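Local structure of kojibiose phosphorylase (Gut metagenome, 6W0P) at residues A[383-386]-A[387-391]; A[452-455]-A[456-460]; A[459-462]-A[463-467]. The protein is a member of glycoside hydrolase family 65, with a central helical catalytic domain between N-terminal and C-terminal domains, and forms a two-chain assembly. All coordinates share one frame; numbering follows the deposited sequence.

Contact 1: A[383-386]-A[387-391]; sequences KARA and KELDS
Arg385 and Glu388, one helical turn apart, form a salt bridge, with NH1 of Arg385 3.1 Å from OE1 of Glu388. The bond is nearly straight, at 173°. OE1 lies at the edge of the guanidinium, close to its plane, and is met on its anti side, somewhat out of the carboxylate plane. The two planes stand almost perpendicular, 85° apart. CD2 of Leu389 lies over one face of the same guanidinium, toward its rim, 3.7 Å from Arg385 NH2. The arginine reaches both residues because its CG is anti to the backbone N (chi1 -176°) and the chain then bends at chi2. From outside, NH1 donates to Gly77 O, its strongest polar partner, and NH2 to Ala413 O.

The backbone behind these side chains ends the helix in a Schellman motif. Ser391 N donates to Ala386 O at 2.9 Å, and Asp390 N to Lys387 O at 2.8 Å. Asp390 is the C-prime residue, with positive phi. OD2 of Asp390 forms a salt bridge with Arg578 and accepts from Ser575 N, both of the second subunit. Helix 379-388 thus stops at the subunit interface, while Ala386 and Ser391 pack on Phe454 of helix 437-458.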
loop_
_atom_site.group_PDB
_atom_site.type_symbol
_atom_site.label_atom_id
_atom_site.label_comp_id
_atom_site.label_asym_id
_atom_site.label_seq_id
_atom_site.Cartn_x
_atom_site.Cartn_y
_atom_site.Cartn_z
ATOM N N LYS A 383 -21.321 -9.624 -5.342
ATOM C CA LYS A 383 -22.262 -8.621 -4.770
ATOM C C LYS A 383 -21.705 -8.094 -3.444
ATOM O O LYS A 383 -21.834 -6.882 -3.197
ATOM C CB LYS A 383 -23.663 -9.206 -4.602
ATOM C CG LYS A 383 -24.461 -9.290 -5.892
ATOM C CD LYS A 383 -25.435 -10.435 -5.907
ATOM C CE LYS A 383 -26.849 -10.036 -5.562
ATOM N NZ LYS A 383 -27.728 -11.231 -5.598
ATOM N N ALA A 384 -21.090 -8.954 -2.637
ATOM C CA ALA A 384 -20.432 -8.546 -1.379
ATOM C C ALA A 384 -19.234 -7.642 -1.722
ATOM O O ALA A 384 -19.009 -6.643 -1.002
ATOM C CB ALA A 384 -20.054 -9.770 -0.566
ATOM N N ARG A 385 -18.538 -7.932 -2.825
ATOM C CA ARG A 385 -17.374 -7.139 -3.277
ATOM C C ARG A 385 -17.836 -5.739 -3.665
ATOM O O ARG A 385 -17.123 -4.785 -3.315
ATOM C CB ARG A 385 -16.640 -7.787 -4.458
ATOM C CG ARG A 385 -15.384 -7.041 -4.892
ATOM C CD ARG A 385 -14.400 -6.729 -3.775
ATOM N NE ARG A 385 -13.345 -5.812 -4.210
ATOM C CZ ARG A 385 -12.426 -5.230 -3.431
ATOM N NH1 ARG A 385 -12.417 -5.401 -2.118
ATOM N NH2 ARG A 385 -11.535 -4.425 -3.979
ATOM N N ALA A 386 -18.932 -5.621 -4.414
ATOM C CA ALA A 386 -19.506 -4.314 -4.815
ATOM C C ALA A 386 -19.788 -3.485 -3.551
ATOM O O ALA A 386 -19.429 -2.282 -3.539
ATOM C CB ALA A 386 -20.741 -4.500 -5.670
ATOM N N LYS A 387 -20.353 -4.113 -2.514
ATOM C CA LYS A 387 -20.659 -3.450 -1.211
ATOM C C LYS A 387 -19.354 -3.007 -0.533
ATOM O O LYS A 387 -19.326 -1.851 -0.088
ATOM C CB LYS A 387 -21.563 -4.326 -0.340
ATOM C CG LYS A 387 -22.993 -4.411 -0.871
ATOM C CD LYS A 387 -24.012 -5.091 0.055
ATOM C CE LYS A 387 -25.438 -4.924 -0.446
ATOM N NZ LYS A 387 -26.432 -5.548 0.464
ATOM N N GLU A 388 -18.295 -3.829 -0.545
ATOM C CA GLU A 388 -16.964 -3.456 0.015
ATOM C C GLU A 388 -16.433 -2.190 -0.694
ATOM O O GLU A 388 -15.592 -1.474 -0.078
ATOM C CB GLU A 388 -15.951 -4.598 -0.118
ATOM C CG GLU A 388 -16.183 -5.830 0.774
ATOM C CD GLU A 388 -15.302 -7.039 0.425
ATOM O OE1 GLU A 388 -14.604 -7.005 -0.614
ATOM O OE2 GLU A 388 -15.298 -8.024 1.193
ATOM N N LEU A 389 -16.862 -1.935 -1.945
ATOM C CA LEU A 389 -16.504 -0.728 -2.737
ATOM C C LEU A 389 -17.645 0.300 -2.740
ATOM O O LEU A 389 -17.688 1.116 -3.679
ATOM C CB LEU A 389 -16.148 -1.140 -4.174
ATOM C CG LEU A 389 -14.945 -2.069 -4.323
ATOM C CD1 LEU A 389 -14.663 -2.360 -5.793
ATOM C CD2 LEU A 389 -13.719 -1.481 -3.644
ATOM N N ASP A 390 -18.517 0.301 -1.731
ATOM C CA ASP A 390 -19.584 1.334 -1.557
ATOM C C ASP A 390 -20.428 1.453 -2.837
ATOM O O ASP A 390 -20.870 2.573 -3.180
ATOM C CB ASP A 390 -18.975 2.671 -1.111
ATOM C CG ASP A 390 -18.493 2.640 0.336
ATOM O OD1 ASP A 390 -18.733 1.626 1.013
ATOM O OD2 ASP A 390 -17.879 3.611 0.775
ATOM N N SER A 391 -20.684 0.309 -3.474
ATOM C CA SER A 391 -21.463 0.159 -4.723
ATOM C C SER A 391 -22.512 -0.928 -4.512
ATOM O O SER A 391 -22.485 -1.554 -3.423
ATOM C CB SER A 391 -20.526 -0.154 -5.880
ATOM O OG SER A 391 -19.599 0.912 -6.062
#

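Contact 2: A[452-455]-A[456-460]; sequences SKFL and LSRGQ
Ser452 meets Leu456 first: Leu456 N donates to Ser452 O at 2.9 Å, and CG of the leucine lies 3.4 Å from the same oxygen. This side of the helix faces helices 487-504 and 522-534, through Phe497 and Met528. At Lys453 the carbonyl O takes the backbone N of Ser457 at 3.1 Å. Ser457 OG lies 2.8 Å from Lys453 O and 2.9 Å from Phe454 O. A chi1 of 47° turns the hydroxyl back over the helix between these carbonyls. Phe454 O also accepts from Arg458 N at 2.8 Å, a fairly straight bond of 160°. The phenylalanine ring and the arginine chain run side by side in the same direction, with Phe454 CE1 3.7 Å from Arg458 CB. At Leu455 the carbonyl O accepts from Gly459 N at 2.9 Å, a bond made by the first residue to leave helical geometry.

The aliphatic base of Arg458 therefore packs alongside the Phe454 ring, while its guanidinium goes on to Tyr471 O. Ser457 OG also accepts from Ile392 N, so this hydroxyl ties the end of helix 437-458 to the segment that follows helix 379-388.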
loop_
_atom_site.group_PDB
_atom_site.type_symbol
_atom_site.label_atom_id
_atom_site.label_comp_id
_atom_site.label_asym_id
_atom_site.label_seq_id
_atom_site.Cartn_x
_atom_site.Cartn_y
_atom_site.Cartn_z
ATOM N N SER A 452 -24.409 -4.586 -14.642
ATOM C CA SER A 452 -24.881 -3.232 -15.027
ATOM C C SER A 452 -25.159 -2.401 -13.768
ATOM O O SER A 452 -24.720 -1.256 -13.727
ATOM C CB SER A 452 -26.054 -3.298 -15.962
ATOM O OG SER A 452 -25.690 -4.019 -17.126
ATOM N N LYS A 453 -25.831 -2.966 -12.766
ATOM C CA LYS A 453 -26.095 -2.276 -11.468
ATOM C C LYS A 453 -24.786 -1.781 -10.838
ATOM O O LYS A 453 -24.738 -0.619 -10.375
ATOM C CB LYS A 453 -26.798 -3.229 -10.506
ATOM C CG LYS A 453 -28.300 -3.291 -10.685
ATOM C CD LYS A 453 -28.961 -4.386 -9.870
ATOM C CE LYS A 453 -28.785 -4.274 -8.370
ATOM N NZ LYS A 453 -28.984 -5.594 -7.718
ATOM N N PHE A 454 -23.745 -2.619 -10.796
ATOM C CA PHE A 454 -22.424 -2.209 -10.254
ATOM C C PHE A 454 -21.860 -1.049 -11.078
ATOM O O PHE A 454 -21.446 -0.049 -10.494
ATOM C CB PHE A 454 -21.458 -3.386 -10.216
ATOM C CG PHE A 454 -20.039 -2.976 -9.952
ATOM C CD1 PHE A 454 -19.704 -2.338 -8.773
ATOM C CD2 PHE A 454 -19.045 -3.229 -10.884
ATOM C CE1 PHE A 454 -18.394 -1.957 -8.528
ATOM C CE2 PHE A 454 -17.741 -2.844 -10.632
ATOM C CZ PHE A 454 -17.417 -2.216 -9.456
ATOM N N LEU A 455 -21.894 -1.169 -12.406
ATOM C CA LEU A 455 -21.276 -0.177 -13.318
ATOM C C LEU A 455 -21.987 1.169 -13.149
ATOM O O LEU A 455 -21.300 2.202 -13.218
ATOM C CB LEU A 455 -21.337 -0.684 -14.758
ATOM C CG LEU A 455 -20.376 -1.818 -15.099
ATOM C CD1 LEU A 455 -20.483 -2.184 -16.578
ATOM C CD2 LEU A 455 -18.933 -1.467 -14.749
ATOM N N LEU A 456 -23.306 1.149 -12.921
ATOM C CA LEU A 456 -24.158 2.369 -12.779
ATOM C C LEU A 456 -23.972 3.024 -11.410
ATOM O O LEU A 456 -24.185 4.231 -11.334
ATOM C CB LEU A 456 -25.634 2.006 -12.983
ATOM C CG LEU A 456 -26.059 1.836 -14.437
ATOM C CD1 LEU A 456 -27.429 1.180 -14.530
ATOM C CD2 LEU A 456 -26.052 3.173 -15.157
ATOM N N SER A 457 -23.617 2.253 -10.377
ATOM C CA SER A 457 -23.367 2.765 -9.006
ATOM C C SER A 457 -21.915 3.221 -8.823
ATOM O O SER A 457 -21.702 4.177 -8.084
ATOM C CB SER A 457 -23.743 1.753 -7.978
ATOM O OG SER A 457 -23.226 0.482 -8.305
ATOM N N ARG A 458 -20.935 2.526 -9.408
ATOM C CA ARG A 458 -19.499 2.874 -9.252
ATOM C C ARG A 458 -19.187 3.980 -10.259
ATOM O O ARG A 458 -18.342 4.863 -9.967
ATOM C CB ARG A 458 -18.615 1.632 -9.429
ATOM C CG ARG A 458 -17.109 1.904 -9.414
ATOM C CD ARG A 458 -16.698 2.708 -8.191
ATOM N NE ARG A 458 -15.267 2.955 -8.083
ATOM C CZ ARG A 458 -14.583 3.870 -8.758
ATOM N NH1 ARG A 458 -15.173 4.673 -9.627
ATOM N NH2 ARG A 458 -13.293 4.001 -8.539
ATOM N N GLY A 459 -19.825 3.915 -11.429
ATOM C CA GLY A 459 -19.838 5.024 -12.398
ATOM C C GLY A 459 -20.513 6.241 -11.791
ATOM O O GLY A 459 -21.429 6.054 -10.989
ATOM N N GLN A 460 -20.050 7.445 -12.113
ATOM C CA GLN A 460 -20.633 8.707 -11.578
ATOM C C GLN A 460 -20.842 9.710 -12.718
ATOM O O GLN A 460 -20.112 9.642 -13.753
ATOM C CB GLN A 460 -19.716 9.334 -10.525
ATOM C CG GLN A 460 -19.359 8.415 -9.360
ATOM C CD GLN A 460 -18.245 9.003 -8.520
ATOM O OE1 GLN A 460 -18.510 9.585 -7.466
ATOM N NE2 GLN A 460 -16.998 8.876 -8.977
#

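Contact 3: A[459-462]-A[463-467]; sequences GQYN and QDKTK
Asp464 OD1 is gripped by three donors. The amide ND2 of Asn462 reaches it at 3.0 Å, from above the carboxylate plane, and the amide and carboxylate planes are 79° apart. Thr466 N donates to the same oxygen at 3.1 Å, which makes an Asx turn. Thr466 OG1 gives the shortest of the three bonds, 2.7 Å, on the syn side of Asp464 OD1. Together these bonds hold the carboxylate over the turn.

The other end of the Asn462 amide faces the returning chain. Its OD1 accepts from Lys467 N at 2.9 Å. With CG between the backbone N and the carbonyl carbon (chi1 76°), the amide folds in over the loop, where it can bond to both Asp464 and Lys467. CG and CD of Lys467 run along this amide, each 3.7 Å from Asn462 ND2. The backbone closes the loop as well. Asn462 N donates to Lys467 O at 3.0 Å, and Lys465 N to Asn462 O at 3.1 Å, the latter closing a type I turn from Asn462 to Lys465. Tyr461 flanks the turn, with its CB against CG of Lys465 and Lys467 O near the plane of its ring.

Asp554 of the second subunit accepts from Asn462 ND2 and forms a salt bridge with Lys467, while Gln463 bonds to Met555 of that subunit. Tyr461 OH is hydrogen-bonded to Asp530 of helix 522-534. The loop links the antiparallel strands 460-461 and 468-469 as a hairpin, placed between that helix and the second subunit.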
loop_
_atom_site.group_PDB
_atom_site.type_symbol
_atom_site.label_atom_id
_atom_site.label_comp_id
_atom_site.label_asym_id
_atom_site.label_seq_id
_atom_site.Cartn_x
_atom_site.Cartn_y
_atom_site.Cartn_z
ATOM N N GLY A 459 -19.825 3.915 -11.429
ATOM C CA GLY A 459 -19.838 5.024 -12.398
ATOM C C GLY A 459 -20.513 6.241 -11.791
ATOM O O GLY A 459 -21.429 6.054 -10.989
ATOM N N GLN A 460 -20.050 7.445 -12.113
ATOM C CA GLN A 460 -20.633 8.707 -11.578
ATOM C C GLN A 460 -20.842 9.710 -12.718
ATOM O O GLN A 460 -20.112 9.642 -13.753
ATOM C CB GLN A 460 -19.716 9.334 -10.525
ATOM C CG GLN A 460 -19.359 8.415 -9.360
ATOM C CD GLN A 460 -18.245 9.003 -8.520
ATOM O OE1 GLN A 460 -18.510 9.585 -7.466
ATOM N NE2 GLN A 460 -16.998 8.876 -8.977
ATOM N N TYR A 461 -21.775 10.644 -12.509
ATOM C CA TYR A 461 -21.903 11.851 -13.349
ATOM C C TYR A 461 -20.825 12.836 -12.918
ATOM O O TYR A 461 -20.470 12.849 -11.715
ATOM C CB TYR A 461 -23.294 12.483 -13.221
ATOM C CG TYR A 461 -24.410 11.684 -13.842
ATOM C CD1 TYR A 461 -24.699 11.786 -15.191
ATOM C CD2 TYR A 461 -25.193 10.840 -13.072
ATOM C CE1 TYR A 461 -25.729 11.055 -15.766
ATOM C CE2 TYR A 461 -26.235 10.111 -13.626
ATOM C CZ TYR A 461 -26.509 10.223 -14.980
ATOM O OH TYR A 461 -27.542 9.501 -15.522
ATOM N N ASN A 462 -20.344 13.631 -13.872
ATOM C CA ASN A 462 -19.427 14.782 -13.663
ATOM C C ASN A 462 -20.137 15.876 -12.840
ATOM O O ASN A 462 -21.327 15.663 -12.429
ATOM C CB ASN A 462 -18.919 15.336 -15.000
ATOM C CG ASN A 462 -19.955 16.160 -15.743
ATOM O OD1 ASN A 462 -21.141 15.806 -15.754
ATOM N ND2 ASN A 462 -19.513 17.260 -16.353
ATOM N N GLN A 463 -19.443 17.000 -12.612
ATOM C CA GLN A 463 -19.851 18.093 -11.690
ATOM C C GLN A 463 -21.266 18.571 -12.065
ATOM O O GLN A 463 -22.126 18.540 -11.175
ATOM C CB GLN A 463 -18.786 19.197 -11.702
ATOM C CG GLN A 463 -19.131 20.436 -10.876
ATOM C CD GLN A 463 -18.792 20.396 -9.398
ATOM O OE1 GLN A 463 -19.301 21.200 -8.615
ATOM N NE2 GLN A 463 -17.919 19.478 -8.996
ATOM N N ASP A 464 -21.517 18.938 -13.333
ATOM C CA ASP A 464 -22.824 19.507 -13.790
ATOM C C ASP A 464 -23.729 18.413 -14.375
ATOM O O ASP A 464 -24.749 18.769 -14.934
ATOM C CB ASP A 464 -22.632 20.645 -14.797
ATOM C CG ASP A 464 -22.014 20.221 -16.119
ATOM O OD1 ASP A 464 -21.921 18.994 -16.366
ATOM O OD2 ASP A 464 -21.628 21.120 -16.897
ATOM N N LYS A 465 -23.341 17.142 -14.293
ATOM C CA LYS A 465 -24.173 15.956 -14.641
ATOM C C LYS A 465 -24.497 15.893 -16.149
ATOM O O LYS A 465 -25.441 15.162 -16.519
ATOM C CB LYS A 465 -25.432 15.951 -13.766
ATOM C CG LYS A 465 -25.169 15.774 -12.275
ATOM C CD LYS A 465 -26.411 15.887 -11.414
ATOM C CE LYS A 465 -26.254 15.233 -10.055
ATOM N NZ LYS A 465 -26.470 13.766 -10.133
ATOM N N THR A 466 -23.741 16.580 -17.007
ATOM C CA THR A 466 -23.862 16.492 -18.489
ATOM C C THR A 466 -23.032 15.315 -19.028
ATOM O O THR A 466 -23.173 15.028 -20.229
ATOM C CB THR A 466 -23.418 17.797 -19.167
ATOM O OG1 THR A 466 -22.041 18.030 -18.843
ATOM C CG2 THR A 466 -24.278 18.975 -18.751
ATOM N N LYS A 467 -22.194 14.675 -18.197
ATOM C CA LYS A 467 -21.343 13.528 -18.620
ATOM C C LYS A 467 -21.410 12.432 -17.557
ATOM O O LYS A 467 -21.655 12.766 -16.380
ATOM C CB LYS A 467 -19.879 13.928 -18.804
ATOM C CG LYS A 467 -19.601 15.266 -19.479
ATOM C CD LYS A 467 -18.121 15.644 -19.363
ATOM C CE LYS A 467 -17.722 16.947 -20.031
ATOM N NZ LYS A 467 -16.447 17.464 -19.464
#

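How the contacts relate
The three contacts follow one another along the chain within the family 65 central catalytic domain range. Contact 1 ends helix 379-388, and contact 2 ends helix 437-458. Contact 3 is the first strand and the loop of the hairpin that comes next, and shares Gly459 and Gln460 with contact 2. The centres of contacts 1 and 2 are about 11 Å apart. Ala386 and Ser391 of contact 1 pack on Phe454 of contact 2, and Ser391 also on Ser457 and Arg458. The centre of contact 3 is about 13 Å from that of contact 2 and about 21 Å from that of contact 1, which it does not touch. Two helix ends and a hairpin loop thus contribute to the dimer interface.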